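Local structure of putative NADH-flavin reductase (Lactobacillus casei ATCC 334, 3H2S) at residues Lys50-Val54 against Asp84-His88; Leu104-Leu109 against Asp208-Val212. The protein binds NADPH in a Rossmann-type domain and is probably an NAD(P)H-dependent oxidoreductase. All blocks are in the same frame, centred on the assembly; numbering follows the deposited sequence.

Contact 1: Lys50-Val54 against Asp84-His88. With NDP (NADPH dihydro-nicotinamide-adenine-dinucleotide phosphate), chain C.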
loop_
_atom_site.group_PDB
_atom_site.type_symbol
_atom_site.label_atom_id
_atom_site.label_comp_id
_atom_site.label_asym_id
_atom_site.label_seq_id
_atom_site.Cartn_x
_atom_site.Cartn_y
_atom_site.Cartn_z
ATOM N N LYS A 50 8.139 -6.093 -18.519
ATOM C CA LYS A 50 7.406 -4.947 -18.027
ATOM C C LYS A 50 7.826 -4.658 -16.595
ATOM O O LYS A 50 8.113 -5.574 -15.821
ATOM C CB LYS A 50 5.902 -5.223 -18.085
ATOM C CG LYS A 50 5.043 -4.004 -17.793
ATOM C CD LYS A 50 3.569 -4.366 -17.838
ATOM C CE LYS A 50 2.977 -4.055 -19.173
ATOM N NZ LYS A 50 1.539 -3.642 -19.064
ATOM N N GLU A 51 7.921 -3.380 -16.266
ATOM C CA GLU A 51 8.123 -2.960 -14.877
ATOM C C GLU A 51 6.970 -3.443 -13.994
ATOM O O GLU A 51 5.803 -3.287 -14.343
ATOM C CB GLU A 51 8.228 -1.434 -14.811
ATOM C CG GLU A 51 9.423 -0.871 -15.546
ATOM C CD GLU A 51 9.427 0.651 -15.562
ATOM O OE1 GLU A 51 8.401 1.260 -15.178
ATOM O OE2 GLU A 51 10.457 1.241 -15.959
ATOM N N PRO A 52 7.290 -4.075 -12.861
ATOM C CA PRO A 52 6.219 -4.609 -12.020
ATOM C C PRO A 52 5.208 -3.540 -11.616
ATOM O O PRO A 52 4.023 -3.826 -11.569
ATOM C CB PRO A 52 6.963 -5.133 -10.789
ATOM C CG PRO A 52 8.309 -5.516 -11.322
ATOM C CD PRO A 52 8.623 -4.525 -12.428
ATOM N N LEU A 53 5.657 -2.302 -11.418
ATOM C CA LEU A 53 4.764 -1.254 -10.915
ATOM C C LEU A 53 3.841 -0.746 -12.022
ATOM O O LEU A 53 3.004 0.131 -11.810
ATOM C CB LEU A 53 5.571 -0.090 -10.324
ATOM C CG LEU A 53 5.713 0.064 -8.807
ATOM C CD1 LEU A 53 5.249 -1.114 -7.997
ATOM C CD2 LEU A 53 7.098 0.504 -8.410
ATOM N N VAL A 54 4.001 -1.299 -13.214
ATOM C CA VAL A 54 3.215 -0.855 -14.363
ATOM C C VAL A 54 2.338 -1.984 -14.902
ATOM O O VAL A 54 1.515 -1.766 -15.791
ATOM C CB VAL A 54 4.143 -0.270 -15.448
ATOM C CG1 VAL A 54 3.706 -0.649 -16.845
ATOM C CG2 VAL A 54 4.266 1.241 -15.250
ATOM N N ASP A 84 5.983 -1.181 -2.183
ATOM C CA ASP A 84 5.305 -0.696 -3.390
ATOM C C ASP A 84 4.916 -1.820 -4.353
ATOM O O ASP A 84 3.832 -1.794 -4.929
ATOM C CB ASP A 84 6.172 0.349 -4.116
ATOM C CG ASP A 84 6.213 1.691 -3.387
ATOM O OD1 ASP A 84 5.386 1.937 -2.472
ATOM O OD2 ASP A 84 7.107 2.499 -3.714
ATOM N N PHE A 85 5.805 -2.784 -4.581
ATOM C CA PHE A 85 5.439 -3.897 -5.471
ATOM C C PHE A 85 4.199 -4.616 -4.908
ATOM O O PHE A 85 3.334 -5.057 -5.664
ATOM C CB PHE A 85 6.578 -4.907 -5.578
ATOM C CG PHE A 85 7.841 -4.364 -6.203
ATOM C CD1 PHE A 85 7.794 -3.628 -7.382
ATOM C CD2 PHE A 85 9.076 -4.797 -5.746
ATOM C CE1 PHE A 85 8.951 -3.296 -8.064
ATOM C CE2 PHE A 85 10.249 -4.449 -6.432
ATOM C CZ PHE A 85 10.174 -3.662 -7.562
ATOM N N ALA A 86 4.193 -4.870 -3.594
ATOM C CA ALA A 86 3.095 -5.606 -2.981
ATOM C C ALA A 86 1.777 -4.836 -3.030
ATOM O O ALA A 86 0.722 -5.428 -3.299
ATOM C CB ALA A 86 3.446 -5.999 -1.536
ATOM N N THR A 87 1.810 -3.552 -2.664
ATOM C CA THR A 87 0.584 -2.748 -2.685
ATOM C C THR A 87 0.040 -2.701 -4.106
ATOM O O THR A 87 -1.172 -2.707 -4.312
ATOM C CB THR A 87 0.807 -1.304 -2.171
ATOM O OG1 THR A 87 1.704 -0.605 -3.054
ATOM C CG2 THR A 87 1.381 -1.293 -0.723
ATOM N N HIS A 88 0.933 -2.603 -5.092
ATOM C CA HIS A 88 0.485 -2.551 -6.478
ATOM C C HIS A 88 -0.175 -3.871 -6.867
ATOM O O HIS A 88 -1.241 -3.887 -7.500
ATOM C CB HIS A 88 1.649 -2.246 -7.434
ATOM C CG HIS A 88 1.213 -2.058 -8.854
ATOM N ND1 HIS A 88 0.288 -1.102 -9.215
ATOM C CD2 HIS A 88 1.412 -2.823 -9.956
ATOM C CE1 HIS A 88 0.020 -1.219 -10.506
ATOM N NE2 HIS A 88 0.660 -2.276 -10.969
HETATM P PA NDP C . 17.075 -11.713 -6.101
HETATM O O1A NDP C . 18.037 -10.604 -5.586
HETATM O O2A NDP C . 17.669 -12.957 -6.667
HETATM O O5B NDP C . 16.360 -10.747 -7.295
HETATM C C5B NDP C . 14.919 -10.814 -7.144
HETATM C C4B NDP C . 14.213 -10.291 -8.455
HETATM O O4B NDP C . 13.983 -8.904 -8.306
HETATM C C3B NDP C . 15.115 -10.420 -9.728
HETATM O O3B NDP C . 14.356 -11.118 -10.665
HETATM C C2B NDP C . 15.316 -8.907 -10.152
HETATM O O2B NDP C . 15.456 -8.648 -11.504
HETATM C C1B NDP C . 13.991 -8.321 -9.575
HETATM N N9A NDP C . 14.110 -6.867 -9.375
HETATM C C8A NDP C . 14.973 -6.260 -8.426
HETATM N N7A NDP C . 14.878 -4.928 -8.413
HETATM C C5A NDP C . 13.885 -4.645 -9.375
HETATM C C6A NDP C . 13.345 -3.409 -9.773
HETATM N N6A NDP C . 13.841 -2.269 -9.217
HETATM N N1A NDP C . 12.571 -3.372 -10.918
HETATM C C2A NDP C . 12.123 -4.572 -11.392
HETATM N N3A NDP C . 12.417 -5.835 -10.958
HETATM C C4A NDP C . 13.385 -5.832 -9.979
HETATM O O3 NDP C . 16.361 -12.042 -4.733
HETATM P PN NDP C . 16.056 -13.317 -3.776
HETATM O O1N NDP C . 15.512 -14.460 -4.654
HETATM O O2N NDP C . 17.391 -13.622 -3.166
HETATM O O5D NDP C . 14.894 -12.972 -2.683
HETATM C C5D NDP C . 13.509 -13.226 -2.936
HETATM C C4D NDP C . 12.732 -12.818 -1.672
HETATM O O4D NDP C . 13.388 -13.466 -0.595
HETATM C C3D NDP C . 12.653 -11.301 -1.328
HETATM O O3D NDP C . 11.440 -11.011 -0.736
HETATM C C2D NDP C . 13.874 -11.161 -0.346
HETATM O O2D NDP C . 13.679 -10.111 0.566
HETATM C C1D NDP C . 13.701 -12.529 0.407
HETATM N N1N NDP C . 14.877 -12.840 1.218
HETATM C C2N NDP C . 14.679 -12.837 2.663
HETATM C C3N NDP C . 15.966 -12.927 3.483
HETATM C C7N NDP C . 15.654 -13.435 4.880
HETATM O O7N NDP C . 14.660 -13.027 5.465
HETATM N N7N NDP C . 16.592 -14.223 5.529
HETATM C C4N NDP C . 17.195 -13.561 2.864
HETATM C C5N NDP C . 17.395 -13.237 1.405
HETATM C C6N NDP C . 16.172 -12.945 0.564
HETATM P P2B NDP C . 16.880 -8.911 -12.253
HETATM O O1X NDP C . 17.120 -10.461 -12.353
HETATM O O2X NDP C . 16.671 -8.471 -13.749
HETATM O O3X NDP C . 18.016 -8.231 -11.569
HETATM O O HOH W 1 3.021 -5.620 -8.801
#
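Pro52 and Leu53 meet Phe85 and His88 at the adenine end of the cofactor site of a Rossmann fold, where the loop after strand 46-49 packs against helix 80-91. The apolar part of the contact centres on the Phe85 ring. Pro52 lies beside it, the two side chains pointing the same way, with Pro52 CB 3.8 Å from Phe85 CD1. Leu53 crosses the phenyl group at about a right angle, bringing its CD1 to 3.6 Å from Phe85 CD1; the same methyl also reaches Asp84 O and His88 CB. Phe85 and Pro52 both border the adenine of NADPH: Phe85 CZ approaches C6A of NADPH, which sits at the ring's edge near its plane, at 3.9 Å, and Pro52 CD stands 3.7 Å from C2A of NADPH.

Around the imidazole the contact is made by backbone. With CG of His88 anti to the backbone N (chi1 -175°), the ring extends from the helix to lie against the 3-10 turn 52-54. Leu53 CA packs over its face as a CH-pi contact, 4.2 Å from the centroid of the His88 ring, and Leu53 O sits above the same ring, offset toward its rim. The angle is too poor for a hydrogen bond between Leu53 O and His88 NE2; that nitrogen bonds instead to Leu55 O, just beyond the turn, which fixes how the ring is rotated.

Polar links are few. Asp84 directs its carboxylate to a salt bridge with Arg94 of the second subunit, so this helix also serves the dimer interface. Between loop and helix, one water donates to Phe85 O at 3.2 Å and, more weakly, to Pro52 O at 3.4 Å.

Contact 2: Leu104-Leu109 against Asp208-Val212. With NDP (NADPH dihydro-nicotinamide-adenine-dinucleotide phosphate), chain C.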
loop_
_atom_site.group_PDB
_atom_site.type_symbol
_atom_site.label_atom_id
_atom_site.label_comp_id
_atom_site.label_asym_id
_atom_site.label_seq_id
_atom_site.Cartn_x
_atom_site.Cartn_y
_atom_site.Cartn_z
ATOM N N LEU A 104 8.291 -13.085 2.181
ATOM C CA LEU A 104 8.521 -12.020 3.146
ATOM C C LEU A 104 9.923 -12.154 3.732
ATOM O O LEU A 104 10.796 -12.792 3.138
ATOM C CB LEU A 104 7.441 -12.069 4.237
ATOM C CG LEU A 104 6.012 -11.845 3.718
ATOM C CD1 LEU A 104 4.986 -12.120 4.813
ATOM C CD2 LEU A 104 5.832 -10.443 3.136
ATOM N N GLY A 105 10.178 -11.452 4.828
ATOM C CA GLY A 105 11.490 -11.476 5.449
ATOM C C GLY A 105 11.470 -12.247 6.752
ATOM O O GLY A 105 10.406 -12.511 7.321
ATOM N N SER A 106 12.665 -12.524 7.260
ATOM C CA SER A 106 12.833 -13.212 8.527
ATOM C C SER A 106 12.590 -12.264 9.707
ATOM O O SER A 106 12.232 -12.689 10.799
ATOM C CB SER A 106 14.254 -13.791 8.579
ATOM O OG SER A 106 14.249 -15.069 9.182
ATOM N N ALA A 107 12.765 -10.967 9.486
ATOM C CA ALA A 107 12.734 -9.994 10.583
ATOM C C ALA A 107 11.334 -9.747 11.155
ATOM O O ALA A 107 11.186 -9.176 12.235
ATOM C CB ALA A 107 13.375 -8.681 10.144
ATOM N N SER A 108 10.309 -10.199 10.440
ATOM C CA SER A 108 8.935 -10.093 10.930
ATOM C C SER A 108 8.531 -11.325 11.737
ATOM O O SER A 108 7.392 -11.433 12.196
ATOM C CB SER A 108 7.963 -9.845 9.768
ATOM O OG SER A 108 7.887 -10.958 8.892
ATOM N N LEU A 109 9.443 -12.295 11.829
ATOM C CA LEU A 109 9.238 -13.467 12.679
ATOM C C LEU A 109 9.683 -13.192 14.113
ATOM O O LEU A 109 10.577 -12.368 14.346
ATOM C CB LEU A 109 10.031 -14.656 12.149
ATOM C CG LEU A 109 9.700 -15.206 10.770
ATOM C CD1 LEU A 109 10.797 -16.178 10.335
ATOM C CD2 LEU A 109 8.324 -15.852 10.775
ATOM N N ASP A 208 -2.771 -15.770 5.751
ATOM C CA ASP A 208 -1.944 -16.097 6.900
ATOM C C ASP A 208 -0.491 -16.046 6.448
ATOM O O ASP A 208 -0.201 -15.964 5.256
ATOM C CB ASP A 208 -2.298 -17.493 7.415
ATOM C CG ASP A 208 -1.951 -17.689 8.884
ATOM O OD1 ASP A 208 -1.240 -16.838 9.463
ATOM O OD2 ASP A 208 -2.326 -18.742 9.436
ATOM N N ARG A 209 0.420 -16.087 7.409
ATOM C CA ARG A 209 1.841 -16.171 7.117
ATOM C C ARG A 209 2.394 -17.456 7.716
ATOM O O ARG A 209 2.073 -17.801 8.846
ATOM C CB ARG A 209 2.573 -14.970 7.708
ATOM C CG ARG A 209 4.049 -14.919 7.334
ATOM C CD ARG A 209 4.939 -15.586 8.360
ATOM N NE ARG A 209 4.863 -14.916 9.653
ATOM C CZ ARG A 209 5.592 -13.855 9.982
ATOM N NH1 ARG A 209 6.502 -13.385 9.132
ATOM N NH2 ARG A 209 5.412 -13.256 11.162
ATOM N N ILE A 210 3.157 -18.197 6.919
ATOM C CA ILE A 210 3.942 -19.307 7.434
ATOM C C ILE A 210 5.446 -19.065 7.264
ATOM O O ILE A 210 5.855 -18.144 6.567
ATOM C CB ILE A 210 3.527 -20.635 6.789
ATOM C CG1 ILE A 210 3.659 -20.563 5.261
ATOM C CG2 ILE A 210 2.084 -21.005 7.218
ATOM C CD1 ILE A 210 3.566 -21.934 4.560
ATOM N N VAL A 211 6.258 -19.836 7.982
ATOM C CA VAL A 211 7.712 -19.769 7.825
ATOM C C VAL A 211 8.158 -21.177 7.465
ATOM O O VAL A 211 7.583 -22.148 7.953
ATOM C CB VAL A 211 8.408 -19.343 9.132
ATOM C CG1 VAL A 211 7.939 -20.203 10.316
ATOM C CG2 VAL A 211 9.924 -19.398 8.993
ATOM N N VAL A 212 9.213 -21.289 6.668
ATOM C CA VAL A 212 9.697 -22.615 6.273
ATOM C C VAL A 212 11.199 -22.766 6.469
ATOM O O VAL A 212 11.947 -21.809 6.288
ATOM C CB VAL A 212 9.303 -22.956 4.818
ATOM C CG1 VAL A 212 7.806 -23.173 4.729
ATOM C CG2 VAL A 212 9.725 -21.850 3.866
HETATM P PA NDP C . 17.075 -11.713 -6.101
HETATM O O1A NDP C . 18.037 -10.604 -5.586
HETATM O O2A NDP C . 17.669 -12.957 -6.667
HETATM O O5B NDP C . 16.360 -10.747 -7.295
HETATM C C5B NDP C . 14.919 -10.814 -7.144
HETATM C C4B NDP C . 14.213 -10.291 -8.455
HETATM O O4B NDP C . 13.983 -8.904 -8.306
HETATM C C3B NDP C . 15.115 -10.420 -9.728
HETATM O O3B NDP C . 14.356 -11.118 -10.665
HETATM C C2B NDP C . 15.316 -8.907 -10.152
HETATM O O2B NDP C . 15.456 -8.648 -11.504
HETATM C C1B NDP C . 13.991 -8.321 -9.575
HETATM N N9A NDP C . 14.110 -6.867 -9.375
HETATM C C8A NDP C . 14.973 -6.260 -8.426
HETATM N N7A NDP C . 14.878 -4.928 -8.413
HETATM C C5A NDP C . 13.885 -4.645 -9.375
HETATM C C6A NDP C . 13.345 -3.409 -9.773
HETATM N N6A NDP C . 13.841 -2.269 -9.217
HETATM N N1A NDP C . 12.571 -3.372 -10.918
HETATM C C2A NDP C . 12.123 -4.572 -11.392
HETATM N N3A NDP C . 12.417 -5.835 -10.958
HETATM C C4A NDP C . 13.385 -5.832 -9.979
HETATM O O3 NDP C . 16.361 -12.042 -4.733
HETATM P PN NDP C . 16.056 -13.317 -3.776
HETATM O O1N NDP C . 15.512 -14.460 -4.654
HETATM O O2N NDP C . 17.391 -13.622 -3.166
HETATM O O5D NDP C . 14.894 -12.972 -2.683
HETATM C C5D NDP C . 13.509 -13.226 -2.936
HETATM C C4D NDP C . 12.732 -12.818 -1.672
HETATM O O4D NDP C . 13.388 -13.466 -0.595
HETATM C C3D NDP C . 12.653 -11.301 -1.328
HETATM O O3D NDP C . 11.440 -11.011 -0.736
HETATM C C2D NDP C . 13.874 -11.161 -0.346
HETATM O O2D NDP C . 13.679 -10.111 0.566
HETATM C C1D NDP C . 13.701 -12.529 0.407
HETATM N N1N NDP C . 14.877 -12.840 1.218
HETATM C C2N NDP C . 14.679 -12.837 2.663
HETATM C C3N NDP C . 15.966 -12.927 3.483
HETATM C C7N NDP C . 15.654 -13.435 4.880
HETATM O O7N NDP C . 14.660 -13.027 5.465
HETATM N N7N NDP C . 16.592 -14.223 5.529
HETATM C C4N NDP C . 17.195 -13.561 2.864
HETATM C C5N NDP C . 17.395 -13.237 1.405
HETATM C C6N NDP C . 16.172 -12.945 0.564
HETATM P P2B NDP C . 16.880 -8.911 -12.253
HETATM O O1X NDP C . 17.120 -10.461 -12.353
HETATM O O2X NDP C . 16.671 -8.471 -13.749
HETATM O O3X NDP C . 18.016 -8.231 -11.569
#
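Arg209 starts with CG anti to its own amide nitrogen (chi1 -175°) and then bends at chi2 and chi3, which delivers its guanidinium to Ser108, while chi1 of 67° tucks Ser108 OG between that serine's backbone N and carbonyl carbon, ready to receive it. The contact joins the loop after strand 99-103 of the Rossmann fold to strand 209-214, which runs parallel to 153-158. Arg209 grips Ser108 end-on with two nitrogens: NH1 donates to Ser108 OG at 2.8 Å, and NH2 to Ser108 O at 2.9 Å. Both acceptors lie near the guanidinium plane, although NH2 stands well above the carbonyl plane of Ser108. One face of the guanidinium is covered by Leu109, whose CD2 sits over the centre, 3.5 Å from Arg209 CZ. Further back along the arginine, Leu104 CD1 meets Arg209 CG.

The buried charge has other partners as well: Asp175 forms a salt bridge to NE, and Tyr142 of helix 132-145 makes a cation-pi contact. A methionine in place of Arg209 would probably deprive Ser108 O and OG of these donors and strand the Asp175 carboxylate without its mate. On the cofactor side, Ser106 N donates to O7N of NADPH at 2.7 Å, holding the nicotinamide carboxamide. Two residues further along the strand, Leu109 CD1 rests 3.6 Å from Val211 CG2.

How the contacts relate
Contacts 1 and 2 serve the two ends of one NADPH molecule. Residues 50-54 and 84-88 border the adenine, whereas 104-109 meets the nicotinamide carboxamide and is itself backed by 208-212. Their centres are 21 Å apart and their nearest atoms about 7 Å, so they do not touch and are related through the extended cofactor. They follow one another along the chain, contact 1 closing before contact 2 opens. The dinucleotide is also hydrogen-bonded to Thr9, Arg11, Ala12, Arg32 and Gln138. Contact 1 is partly buried and borders the second subunit, while contact 2 is buried within its own chain.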